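Local coordinates for protein STU0660 (Streptococcus thermophilus, PDB 3ZTH) that belongs to the large Csn2 proteins of CRISPR-mediated bacterial immunity, binds magnesium ions and probably acts by binding DNA, at residues E186-L191 and Y199-K204; G18-I23 and R220-L225; Y271-K276 and N322-F327; E262-V267 and P298-K303. All blocks are in the same frame, centred on the assembly; numbering follows the deposited sequence.

Interaction 1: E186-L191 and Y199-K204; sequences EMLDHL and YLIVLK
A methyl group set against a phenol oxygen marks this contact: CD2 of Leu191 lies 3.3 Å from OH of Tyr199. Leu191 CD2 is also 3.8 Å from Tyr199 CZ, so it touches the outer end of the ring, and the two side chains cross at about a right angle. Its approach to the ring is oblique. Leu191 reaches the tyrosine with CG anti to the backbone N (chi1 179°). Leu188, three residues earlier and a little under one turn back, shares that torsion. Leu188 CD1 lies 4.2 Å from Tyr199 CD2 and 3.8 Å from Ile201 CD1, the leucine and isoleucine reaching toward each other tip to tip.

Segment 186-191 of helix 177-192 runs antiparallel to segment 199-204 (172°), with a closest axis approach of 12.3 Å, as expected for a helix packed on the parallel part of a mixed sheet in the alpha/beta fold of the P-loop NTPase clan. Leu97 of helix 97-106 touches both leucines, and His76 of the neighbouring strand stacks with the Tyr199 ring. No hydrogen bond joins the two segments. Their cohesion is therefore hydrophobic, with the tyrosine adding an aromatic surface to the layer between helix and sheet.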
# COMPACT_ATOMS: atom_id res chain seq x y z
N GLU A 186 -0.71 7.26 -37.07
CA GLU A 186 0.65 7.64 -37.45
C GLU A 186 1.67 7.01 -36.52
O GLU A 186 2.71 6.52 -36.96
CB GLU A 186 0.82 9.15 -37.40
CG GLU A 186 0.54 9.86 -38.68
CD GLU A 186 1.37 11.11 -38.78
OE1 GLU A 186 2.61 10.97 -38.83
OE2 GLU A 186 0.79 12.21 -38.78
N MSE A 187 1.38 7.06 -35.22
CA MSE A 187 2.27 6.47 -34.23
C MSE A 187 2.34 4.97 -34.47
O MSE A 187 3.42 4.37 -34.41
CB MSE A 187 1.77 6.73 -32.82
CG MSE A 187 2.60 6.00 -31.77
SE MSE A 187 2.33 6.65 -29.98
CE MSE A 187 0.75 5.65 -29.53
N LEU A 188 1.19 4.37 -34.76
CA LEU A 188 1.12 2.94 -35.03
C LEU A 188 1.95 2.62 -36.27
O LEU A 188 2.63 1.59 -36.33
CB LEU A 188 -0.33 2.51 -35.23
CG LEU A 188 -0.57 1.05 -35.62
CD1 LEU A 188 -0.17 0.12 -34.48
CD2 LEU A 188 -2.03 0.86 -35.97
N ASP A 189 1.91 3.51 -37.26
CA ASP A 189 2.65 3.32 -38.50
C ASP A 189 4.15 3.20 -38.21
O ASP A 189 4.78 2.20 -38.55
CB ASP A 189 2.41 4.49 -39.45
CG ASP A 189 2.90 4.21 -40.88
OD1 ASP A 189 3.72 3.29 -41.07
OD2 ASP A 189 2.46 4.91 -41.81
N HIS A 190 4.70 4.22 -37.58
CA HIS A 190 6.12 4.27 -37.25
C HIS A 190 6.55 3.09 -36.40
O HIS A 190 7.68 2.63 -36.52
CB HIS A 190 6.45 5.59 -36.53
CG HIS A 190 6.15 6.81 -37.35
ND1 HIS A 190 6.30 8.09 -36.86
CD2 HIS A 190 5.67 6.95 -38.61
CE1 HIS A 190 5.92 8.96 -37.78
NE2 HIS A 190 5.53 8.29 -38.85
N LEU A 191 5.67 2.59 -35.54
CA LEU A 191 6.03 1.45 -34.72
C LEU A 191 6.08 0.18 -35.58
O LEU A 191 7.08 -0.54 -35.57
CB LEU A 191 5.03 1.23 -33.58
CG LEU A 191 5.40 0.01 -32.73
CD1 LEU A 191 6.63 0.34 -31.91
CD2 LEU A 191 4.26 -0.39 -31.81
N TYR A 199 -0.32 -7.55 -34.78
CA TYR A 199 -1.06 -6.53 -34.05
C TYR A 199 -2.55 -6.62 -34.37
O TYR A 199 -2.94 -6.60 -35.53
CB TYR A 199 -0.56 -5.14 -34.39
CG TYR A 199 0.56 -4.67 -33.50
CD1 TYR A 199 1.82 -5.28 -33.54
CD2 TYR A 199 0.36 -3.63 -32.58
CE1 TYR A 199 2.84 -4.87 -32.69
CE2 TYR A 199 1.38 -3.22 -31.73
CZ TYR A 199 2.61 -3.84 -31.79
OH TYR A 199 3.61 -3.45 -30.92
N LEU A 200 -3.36 -6.72 -33.33
CA LEU A 200 -4.79 -6.79 -33.51
C LEU A 200 -5.38 -5.57 -32.84
O LEU A 200 -5.25 -5.39 -31.64
CB LEU A 200 -5.34 -8.06 -32.86
CG LEU A 200 -6.86 -8.19 -32.81
CD1 LEU A 200 -7.47 -7.99 -34.20
CD2 LEU A 200 -7.20 -9.56 -32.25
N ILE A 201 -6.03 -4.72 -33.63
CA ILE A 201 -6.62 -3.51 -33.11
C ILE A 201 -8.13 -3.49 -33.29
O ILE A 201 -8.64 -3.61 -34.41
CB ILE A 201 -5.99 -2.29 -33.80
CG1 ILE A 201 -4.48 -2.33 -33.60
CG2 ILE A 201 -6.58 -1.00 -33.24
CD1 ILE A 201 -3.75 -1.14 -34.17
N VAL A 202 -8.84 -3.34 -32.18
CA VAL A 202 -10.31 -3.31 -32.16
C VAL A 202 -10.82 -1.89 -31.97
O VAL A 202 -10.37 -1.18 -31.07
CB VAL A 202 -10.87 -4.17 -31.00
CG1 VAL A 202 -12.34 -3.92 -30.83
CG2 VAL A 202 -10.63 -5.63 -31.28
N LEU A 203 -11.77 -1.48 -32.81
CA LEU A 203 -12.34 -0.13 -32.73
C LEU A 203 -13.86 -0.07 -32.70
O LEU A 203 -14.52 -0.42 -33.68
CB LEU A 203 -11.84 0.71 -33.90
CG LEU A 203 -10.41 1.25 -33.81
CD1 LEU A 203 -9.79 1.32 -35.20
CD2 LEU A 203 -10.44 2.62 -33.17
N LYS A 204 -14.44 0.39 -31.60
CA LYS A 204 -15.88 0.52 -31.54
C LYS A 204 -16.24 1.82 -30.85
O LYS A 204 -15.41 2.42 -30.18
CB LYS A 204 -16.52 -0.68 -30.83
CG LYS A 204 -16.59 -0.61 -29.32
CD LYS A 204 -17.40 -1.79 -28.78
CE LYS A 204 -17.78 -1.62 -27.30
NZ LYS A 204 -16.62 -1.63 -26.37

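Interaction 2: G18-I23 and R220-L225; sequences GAITQI and RQICHL
Apolar contacts alone join the two segments, and all pass through one atom, CD1 of Ile20. On one hand Ile20 CD1 lies 3.6 Å from SG of Cys223 and 3.8 Å from Cys223 CA, so the methyl rests against the helix backbone as well as the sulfur. On the other, Ile20 CD1 meets Ile222, 3.9 Å from its CG1 and 4.2 Å from its CD1. Ile222 holds CG1 between its backbone N and carbonyl carbon (chi1 64°), and its outer chain passes beside the Ile20 methyl. Ile20 itself is extended (chi2 -176°), which carries CD1 out to the helix.

The packing sets helix 212-228 against strand 20-24 of the sheet. That helix is the connection in a beta-alpha-beta crossover between the adjacent parallel strands 199-204 and 232-237, and strand 20-24 lies next in the sheet, beside 232-237. Phe234 on that intervening strand also touches Ile222, and Leu185 of helix 177-192 packs on Ile222 too.

No hydrogen bond crosses between the two segments. Gly18 N gives a nearly straight bond of 2.8 Å to Thr21 OG1 (177°), closing the turn that leads into the strand. In the helix, His224 N bonds to Arg220 O at 2.9 Å.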
# COMPACT_ATOMS: atom_id res chain seq x y z
N GLY A 18 -10.26 -10.93 -41.20
CA GLY A 18 -9.39 -10.51 -42.28
C GLY A 18 -8.67 -9.21 -41.93
O GLY A 18 -8.98 -8.61 -40.89
N ALA A 19 -7.73 -8.78 -42.76
CA ALA A 19 -6.99 -7.55 -42.51
C ALA A 19 -7.94 -6.52 -41.89
O ALA A 19 -7.68 -5.98 -40.81
CB ALA A 19 -6.41 -7.02 -43.80
N ILE A 20 -9.04 -6.26 -42.58
CA ILE A 20 -10.03 -5.34 -42.07
C ILE A 20 -11.35 -6.09 -41.88
O ILE A 20 -12.04 -6.43 -42.85
CB ILE A 20 -10.22 -4.12 -43.01
CG1 ILE A 20 -8.93 -3.29 -43.03
CG2 ILE A 20 -11.36 -3.24 -42.51
CD1 ILE A 20 -9.03 -2.03 -43.85
N THR A 21 -11.66 -6.38 -40.63
CA THR A 21 -12.88 -7.10 -40.27
C THR A 21 -13.95 -6.15 -39.72
O THR A 21 -13.64 -5.26 -38.91
CB THR A 21 -12.57 -8.16 -39.18
OG1 THR A 21 -11.55 -9.04 -39.65
CG2 THR A 21 -13.82 -8.97 -38.83
N GLN A 22 -15.19 -6.34 -40.14
CA GLN A 22 -16.30 -5.50 -39.68
C GLN A 22 -17.44 -6.34 -39.12
O GLN A 22 -17.96 -7.24 -39.78
CB GLN A 22 -16.82 -4.62 -40.82
CG GLN A 22 -15.77 -3.67 -41.39
CD GLN A 22 -16.29 -2.87 -42.58
OE1 GLN A 22 -16.93 -1.82 -42.42
NE2 GLN A 22 -16.02 -3.37 -43.78
N ILE A 23 -17.82 -6.06 -37.88
CA ILE A 23 -18.89 -6.78 -37.22
C ILE A 23 -20.08 -5.85 -37.14
O ILE A 23 -20.02 -4.79 -36.54
CB ILE A 23 -18.45 -7.23 -35.81
CG1 ILE A 23 -17.37 -8.30 -35.94
CG2 ILE A 23 -19.64 -7.80 -35.03
CD1 ILE A 23 -16.75 -8.72 -34.63
N ARG A 220 -9.55 5.07 -45.07
CA ARG A 220 -8.53 4.98 -46.11
C ARG A 220 -7.18 4.75 -45.43
O ARG A 220 -6.36 3.96 -45.90
CB ARG A 220 -8.47 6.25 -46.95
CG ARG A 220 -9.66 6.44 -47.86
CD ARG A 220 -9.57 7.75 -48.61
NE ARG A 220 -10.81 8.05 -49.33
CZ ARG A 220 -11.31 7.29 -50.31
NH1 ARG A 220 -10.67 6.18 -50.69
NH2 ARG A 220 -12.46 7.62 -50.88
N GLN A 221 -6.96 5.44 -44.32
CA GLN A 221 -5.72 5.29 -43.58
C GLN A 221 -5.52 3.86 -43.11
O GLN A 221 -4.45 3.30 -43.31
CB GLN A 221 -5.69 6.25 -42.39
CG GLN A 221 -5.36 7.68 -42.79
CD GLN A 221 -5.57 8.68 -41.67
OE1 GLN A 221 -5.26 8.42 -40.50
NE2 GLN A 221 -6.07 9.86 -42.02
N ILE A 222 -6.54 3.25 -42.51
CA ILE A 222 -6.35 1.88 -42.06
C ILE A 222 -6.17 0.91 -43.23
O ILE A 222 -5.46 -0.08 -43.10
CB ILE A 222 -7.50 1.38 -41.13
CG1 ILE A 222 -8.83 1.32 -41.86
CG2 ILE A 222 -7.61 2.28 -39.91
CD1 ILE A 222 -9.94 0.83 -40.96
N CYS A 223 -6.79 1.20 -44.37
CA CYS A 223 -6.63 0.36 -45.55
C CYS A 223 -5.18 0.44 -46.00
O CYS A 223 -4.58 -0.56 -46.41
CB CYS A 223 -7.54 0.83 -46.69
SG CYS A 223 -9.27 0.32 -46.56
N HIS A 224 -4.62 1.64 -45.93
CA HIS A 224 -3.24 1.85 -46.32
C HIS A 224 -2.33 1.02 -45.43
O HIS A 224 -1.45 0.30 -45.91
CB HIS A 224 -2.87 3.33 -46.16
CG HIS A 224 -1.42 3.62 -46.37
ND1 HIS A 224 -0.80 3.49 -47.60
CD2 HIS A 224 -0.46 4.03 -45.51
CE1 HIS A 224 0.48 3.81 -47.48
NE2 HIS A 224 0.71 4.14 -46.22
N LEU A 225 -2.55 1.09 -44.12
CA LEU A 225 -1.73 0.35 -43.20
C LEU A 225 -1.81 -1.17 -43.34
O LEU A 225 -0.79 -1.84 -43.26
CB LEU A 225 -2.03 0.76 -41.76
CG LEU A 225 -1.85 2.25 -41.44
CD1 LEU A 225 -2.11 2.50 -39.97
CD2 LEU A 225 -0.45 2.70 -41.80

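Interaction 3: Y271-K276 and N322-F327; sequences YERVMK and NQLFHF
Leu324 CD1 is the working end of this contact, touching two consecutive residues of helix 267-277. Leu324 CD1 lies 3.7 Å from CB of Arg273 and 4.1 Å from CG2 of Val274, whose side chain the leucine crosses at about a right angle. Leu324 leaves its backbone with CG anti to the carbonyl carbon and continues extended (chi2 -167°), so that its end is carried to the neighbouring helix. Arg273 is shaped differently: its chain bends at chi2 (-59°), and the guanidinium has the other leucine methyl, CD2, at its edge and near its plane. The arginine thus offers Leu324 both the base of its side chain and the rim of its charged group, at the partly exposed margin of the contact. Val274 faces further inward, packing also on Ile317, Ile320 and Leu321 of helix 312-324 and on Phe289.

The C-terminal end of helix 312-324 is capped. Phe327 N bonds to Asn322 O at 2.9 Å and His326 N to Gln323 O at 2.7 Å; Phe325 N is an additional donor to Asn322 O, from the opposite face of the carbonyl plane to Phe327 N. With the first two bonds and His326 at positive phi (61°) as the C-prime residue, this is the Schellman motif, a classic C-terminal helix cap.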
# COMPACT_ATOMS: atom_id res chain seq x y z
N TYR A 271 -23.46 -10.30 -56.49
CA TYR A 271 -24.07 -9.48 -57.53
C TYR A 271 -24.78 -10.39 -58.52
O TYR A 271 -25.96 -10.19 -58.84
CB TYR A 271 -23.02 -8.66 -58.26
CG TYR A 271 -23.59 -7.80 -59.36
CD1 TYR A 271 -24.23 -6.59 -59.06
CD2 TYR A 271 -23.48 -8.18 -60.69
CE1 TYR A 271 -24.76 -5.80 -60.07
CE2 TYR A 271 -24.00 -7.39 -61.71
CZ TYR A 271 -24.64 -6.20 -61.39
OH TYR A 271 -25.16 -5.42 -62.40
N GLU A 272 -24.06 -11.40 -59.01
CA GLU A 272 -24.64 -12.32 -59.98
C GLU A 272 -25.86 -13.05 -59.44
O GLU A 272 -26.88 -13.14 -60.13
CB GLU A 272 -23.57 -13.30 -60.48
CG GLU A 272 -22.69 -12.68 -61.57
CD GLU A 272 -21.38 -13.44 -61.80
OE1 GLU A 272 -21.41 -14.69 -61.82
OE2 GLU A 272 -20.33 -12.77 -61.96
N ARG A 273 -25.76 -13.55 -58.21
CA ARG A 273 -26.88 -14.26 -57.58
C ARG A 273 -28.09 -13.34 -57.50
O ARG A 273 -29.17 -13.68 -57.98
CB ARG A 273 -26.52 -14.71 -56.16
CG ARG A 273 -25.57 -15.89 -56.07
CD ARG A 273 -26.15 -17.12 -56.76
NE ARG A 273 -25.45 -18.36 -56.40
CZ ARG A 273 -25.47 -18.91 -55.18
NH1 ARG A 273 -26.16 -18.33 -54.20
NH2 ARG A 273 -24.82 -20.03 -54.95
N VAL A 274 -27.90 -12.17 -56.90
CA VAL A 274 -28.97 -11.20 -56.74
C VAL A 274 -29.56 -10.83 -58.09
O VAL A 274 -30.78 -10.80 -58.26
CB VAL A 274 -28.46 -9.92 -56.03
CG1 VAL A 274 -29.55 -8.87 -55.96
CG2 VAL A 274 -27.99 -10.27 -54.64
N MSE A 275 -28.70 -10.56 -59.06
CA MSE A 275 -29.15 -10.20 -60.40
C MSE A 275 -30.11 -11.27 -60.94
O MSE A 275 -31.13 -10.94 -61.54
CB MSE A 275 -27.93 -10.03 -61.31
CG MSE A 275 -28.23 -9.71 -62.76
SE MSE A 275 -26.64 -9.12 -63.75
CE MSE A 275 -25.65 -10.79 -63.81
N LYS A 276 -29.79 -12.54 -60.70
CA LYS A 276 -30.65 -13.63 -61.16
C LYS A 276 -32.06 -13.54 -60.57
O LYS A 276 -33.04 -13.87 -61.23
CB LYS A 276 -30.03 -14.99 -60.82
CG LYS A 276 -30.88 -16.15 -61.29
CD LYS A 276 -30.28 -17.52 -61.00
CE LYS A 276 -31.17 -18.63 -61.59
NZ LYS A 276 -30.65 -20.03 -61.38
N ASN A 322 -31.57 -11.68 -48.06
CA ASN A 322 -32.03 -12.53 -46.98
C ASN A 322 -32.32 -13.93 -47.52
O ASN A 322 -31.91 -14.93 -46.93
CB ASN A 322 -33.29 -11.96 -46.34
CG ASN A 322 -33.00 -11.28 -45.04
OD1 ASN A 322 -33.85 -10.56 -44.50
ND2 ASN A 322 -31.80 -11.50 -44.51
N GLN A 323 -33.01 -14.00 -48.65
CA GLN A 323 -33.33 -15.27 -49.26
C GLN A 323 -32.06 -16.10 -49.53
O GLN A 323 -32.07 -17.32 -49.34
CB GLN A 323 -34.11 -15.05 -50.56
CG GLN A 323 -34.58 -16.34 -51.19
CD GLN A 323 -35.57 -16.13 -52.31
OE1 GLN A 323 -36.01 -17.10 -52.94
NE2 GLN A 323 -35.94 -14.88 -52.57
N LEU A 324 -30.99 -15.44 -49.97
CA LEU A 324 -29.73 -16.14 -50.26
C LEU A 324 -29.14 -16.77 -49.01
O LEU A 324 -28.29 -17.66 -49.10
CB LEU A 324 -28.70 -15.18 -50.85
CG LEU A 324 -29.02 -14.58 -52.22
CD1 LEU A 324 -27.75 -13.94 -52.75
CD2 LEU A 324 -29.50 -15.66 -53.20
N PHE A 325 -29.59 -16.31 -47.85
CA PHE A 325 -29.12 -16.85 -46.59
C PHE A 325 -30.23 -17.71 -46.00
O PHE A 325 -30.15 -18.17 -44.87
CB PHE A 325 -28.75 -15.72 -45.63
CG PHE A 325 -27.44 -15.05 -45.96
CD1 PHE A 325 -26.24 -15.71 -45.75
CD2 PHE A 325 -27.42 -13.77 -46.50
CE1 PHE A 325 -25.03 -15.11 -46.07
CE2 PHE A 325 -26.21 -13.16 -46.82
CZ PHE A 325 -25.02 -13.83 -46.61
N HIS A 326 -31.27 -17.93 -46.79
CA HIS A 326 -32.39 -18.73 -46.36
C HIS A 326 -33.07 -18.13 -45.13
O HIS A 326 -33.64 -18.85 -44.32
CB HIS A 326 -31.93 -20.15 -46.06
CG HIS A 326 -31.33 -20.85 -47.24
ND1 HIS A 326 -32.03 -21.05 -48.41
CD2 HIS A 326 -30.10 -21.38 -47.44
CE1 HIS A 326 -31.25 -21.67 -49.28
NE2 HIS A 326 -30.08 -21.88 -48.72
N PHE A 327 -32.99 -16.81 -44.99
CA PHE A 327 -33.65 -16.15 -43.87
C PHE A 327 -34.99 -15.68 -44.43
O PHE A 327 -35.05 -15.07 -45.50
CB PHE A 327 -32.83 -14.96 -43.38
CG PHE A 327 -33.24 -14.49 -42.01
CD1 PHE A 327 -32.90 -15.22 -40.88
CD2 PHE A 327 -34.00 -13.33 -41.85
CE1 PHE A 327 -33.30 -14.81 -39.62
CE2 PHE A 327 -34.40 -12.91 -40.59
CZ PHE A 327 -34.06 -13.65 -39.48

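Interaction 4: E262-V267 and P298-K303; sequences EHLYDV and PYLLTK
Glu262 and Leu264 meet Leu301 and Leu300 in a buried side-chain contact between an edge of the sheet and a loop. The first pair belongs to the end of strand 261-263, outermost in the sheet within this chain, and the turn after it; the second lies between helices 286-296 and 312-324. Leu301 CD1 touches the aliphatic part of Glu262, 3.5 Å from CG and 3.8 Å from CB, with the two side chains crossing at about a right angle. The glutamate chain is bent at chi2 (-76°), so that the leucine methyl meets methylenes and not the carboxylate. Leu301 has a left-handed backbone conformation, and its main chain is hydrogen-bonded to Asp259.

The second meeting is looser: Leu264 CD2 and Leu300 CD1 are 4.5 Å apart. Ile256 of the adjacent strand touches both leucines, and Leu318 and Leu321 of helix 312-324 close on Leu300. At the strand end, His263 ND1 donates to Leu264 O over 2.9 Å at 168°. The donor lies 40° above the carbonyl plane, while the oxygen lies close to the imidazole plane.

The same loop also reaches the metal region: Pro298 O accepts a bond from Gln26 NE2, and Gln26 is a magnesium ligand. The side chain of Leu300 is about 8 Å from that of Gln26 and about 12 Å from a bound magnesium ion. Across the two segments themselves no hydrogen bond or salt bridge forms, so strand and loop are joined by apolar surface, including methylenes borrowed from a charged residue.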
# COMPACT_ATOMS: atom_id res chain seq x y z
N GLU A 262 -23.77 -14.90 -39.92
CA GLU A 262 -23.25 -15.25 -41.24
C GLU A 262 -22.28 -14.15 -41.66
O GLU A 262 -22.37 -13.02 -41.16
CB GLU A 262 -24.37 -15.30 -42.28
CG GLU A 262 -25.57 -16.18 -41.95
CD GLU A 262 -25.31 -17.68 -42.13
OE1 GLU A 262 -24.21 -18.07 -42.60
OE2 GLU A 262 -26.23 -18.47 -41.81
N HIS A 263 -21.36 -14.46 -42.55
CA HIS A 263 -20.46 -13.43 -43.06
C HIS A 263 -20.79 -13.32 -44.54
O HIS A 263 -21.29 -14.27 -45.14
CB HIS A 263 -18.99 -13.79 -42.82
CG HIS A 263 -18.55 -15.07 -43.45
ND1 HIS A 263 -18.50 -15.25 -44.82
CD2 HIS A 263 -18.10 -16.22 -42.90
CE1 HIS A 263 -18.02 -16.45 -45.08
NE2 HIS A 263 -17.76 -17.06 -43.94
N LEU A 264 -20.58 -12.14 -45.13
CA LEU A 264 -20.88 -11.95 -46.54
C LEU A 264 -19.96 -12.79 -47.42
O LEU A 264 -18.93 -13.31 -46.96
CB LEU A 264 -20.73 -10.47 -46.94
CG LEU A 264 -21.73 -9.45 -46.37
CD1 LEU A 264 -21.41 -8.07 -46.89
CD2 LEU A 264 -23.14 -9.85 -46.75
N TYR A 265 -20.36 -12.92 -48.68
CA TYR A 265 -19.60 -13.67 -49.68
C TYR A 265 -18.84 -12.63 -50.49
O TYR A 265 -18.81 -11.45 -50.13
CB TYR A 265 -20.54 -14.43 -50.62
CG TYR A 265 -21.48 -15.42 -49.97
CD1 TYR A 265 -21.00 -16.58 -49.33
CD2 TYR A 265 -22.86 -15.24 -50.05
CE1 TYR A 265 -21.88 -17.52 -48.80
CE2 TYR A 265 -23.75 -16.18 -49.52
CZ TYR A 265 -23.25 -17.32 -48.90
OH TYR A 265 -24.15 -18.25 -48.42
N ASP A 266 -18.22 -13.05 -51.59
CA ASP A 266 -17.52 -12.11 -52.46
C ASP A 266 -18.60 -11.27 -53.12
O ASP A 266 -19.71 -11.76 -53.36
CB ASP A 266 -16.70 -12.83 -53.53
CG ASP A 266 -15.51 -13.58 -52.95
OD1 ASP A 266 -14.61 -12.92 -52.38
OD2 ASP A 266 -15.48 -14.82 -53.08
N VAL A 267 -18.29 -10.01 -53.39
CA VAL A 267 -19.23 -9.08 -54.01
C VAL A 267 -19.70 -9.51 -55.41
O VAL A 267 -20.89 -9.48 -55.70
CB VAL A 267 -18.61 -7.67 -54.10
CG1 VAL A 267 -19.64 -6.67 -54.59
CG2 VAL A 267 -18.06 -7.27 -52.74
N PRO A 298 -26.43 -4.37 -42.50
CA PRO A 298 -26.66 -4.33 -41.05
C PRO A 298 -28.04 -4.86 -40.63
O PRO A 298 -28.24 -5.25 -39.47
CB PRO A 298 -26.49 -2.85 -40.72
CG PRO A 298 -25.50 -2.40 -41.74
CD PRO A 298 -26.01 -3.05 -42.99
N TYR A 299 -28.99 -4.89 -41.56
CA TYR A 299 -30.34 -5.36 -41.25
C TYR A 299 -30.67 -6.77 -41.72
O TYR A 299 -31.81 -7.20 -41.60
CB TYR A 299 -31.37 -4.39 -41.83
CG TYR A 299 -31.24 -3.01 -41.27
CD1 TYR A 299 -31.65 -2.72 -39.96
CD2 TYR A 299 -30.67 -1.98 -42.02
CE1 TYR A 299 -31.48 -1.45 -39.41
CE2 TYR A 299 -30.49 -0.70 -41.49
CZ TYR A 299 -30.90 -0.44 -40.19
OH TYR A 299 -30.71 0.81 -39.66
N LEU A 300 -29.69 -7.49 -42.24
CA LEU A 300 -29.94 -8.84 -42.73
C LEU A 300 -30.11 -9.83 -41.58
O LEU A 300 -29.65 -9.58 -40.48
CB LEU A 300 -28.78 -9.29 -43.63
CG LEU A 300 -28.59 -8.38 -44.84
CD1 LEU A 300 -27.34 -8.77 -45.61
CD2 LEU A 300 -29.82 -8.47 -45.73
N LEU A 301 -30.78 -10.94 -41.86
CA LEU A 301 -31.00 -11.98 -40.85
C LEU A 301 -31.66 -11.44 -39.59
O LEU A 301 -31.33 -11.84 -38.48
CB LEU A 301 -29.66 -12.63 -40.48
CG LEU A 301 -28.64 -12.75 -41.62
CD1 LEU A 301 -27.33 -13.32 -41.08
CD2 LEU A 301 -29.19 -13.62 -42.73
N THR A 302 -32.59 -10.51 -39.76
CA THR A 302 -33.27 -9.93 -38.61
C THR A 302 -34.77 -9.87 -38.81
O THR A 302 -35.26 -9.17 -39.70
CB THR A 302 -32.79 -8.48 -38.32
OG1 THR A 302 -31.37 -8.45 -38.16
CG2 THR A 302 -33.44 -7.97 -37.05
N LYS A 303 -35.51 -10.62 -38.00
CA LYS A 303 -36.95 -10.55 -38.08
C LYS A 303 -37.21 -9.28 -37.29
O LYS A 303 -36.93 -9.23 -36.10
CB LYS A 303 -37.63 -11.73 -37.38
CG LYS A 303 -39.13 -11.67 -37.52
CD LYS A 303 -39.86 -12.57 -36.53
CE LYS A 303 -41.37 -12.41 -36.69
NZ LYS A 303 -42.13 -13.22 -35.69

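The four contacts fall into two pairs. Interactions 1 and 2 lie on the same sheet with centres 11 Å apart, and their helices touch where Asp189 OD2 packs against Leu225 CD2 at 3.7 Å. Interaction 3 joins helix 267-277 to the C-terminal end of helix 312-324, and interaction 4 joins the end of strand 261-263 to the loop 298-303; their centres are 10 Å apart, and Phe325 CB meets Leu301 CD2 at 3.6 Å. The sheet links the pairs: interactions 2 and 4 both reach it, with nearest atoms about 7 Å apart, whereas the centres of interactions 1 and 3 are 36 Å apart. Interaction 4 lies near the magnesium site of Gln26 and Asp240; the other three are away from it.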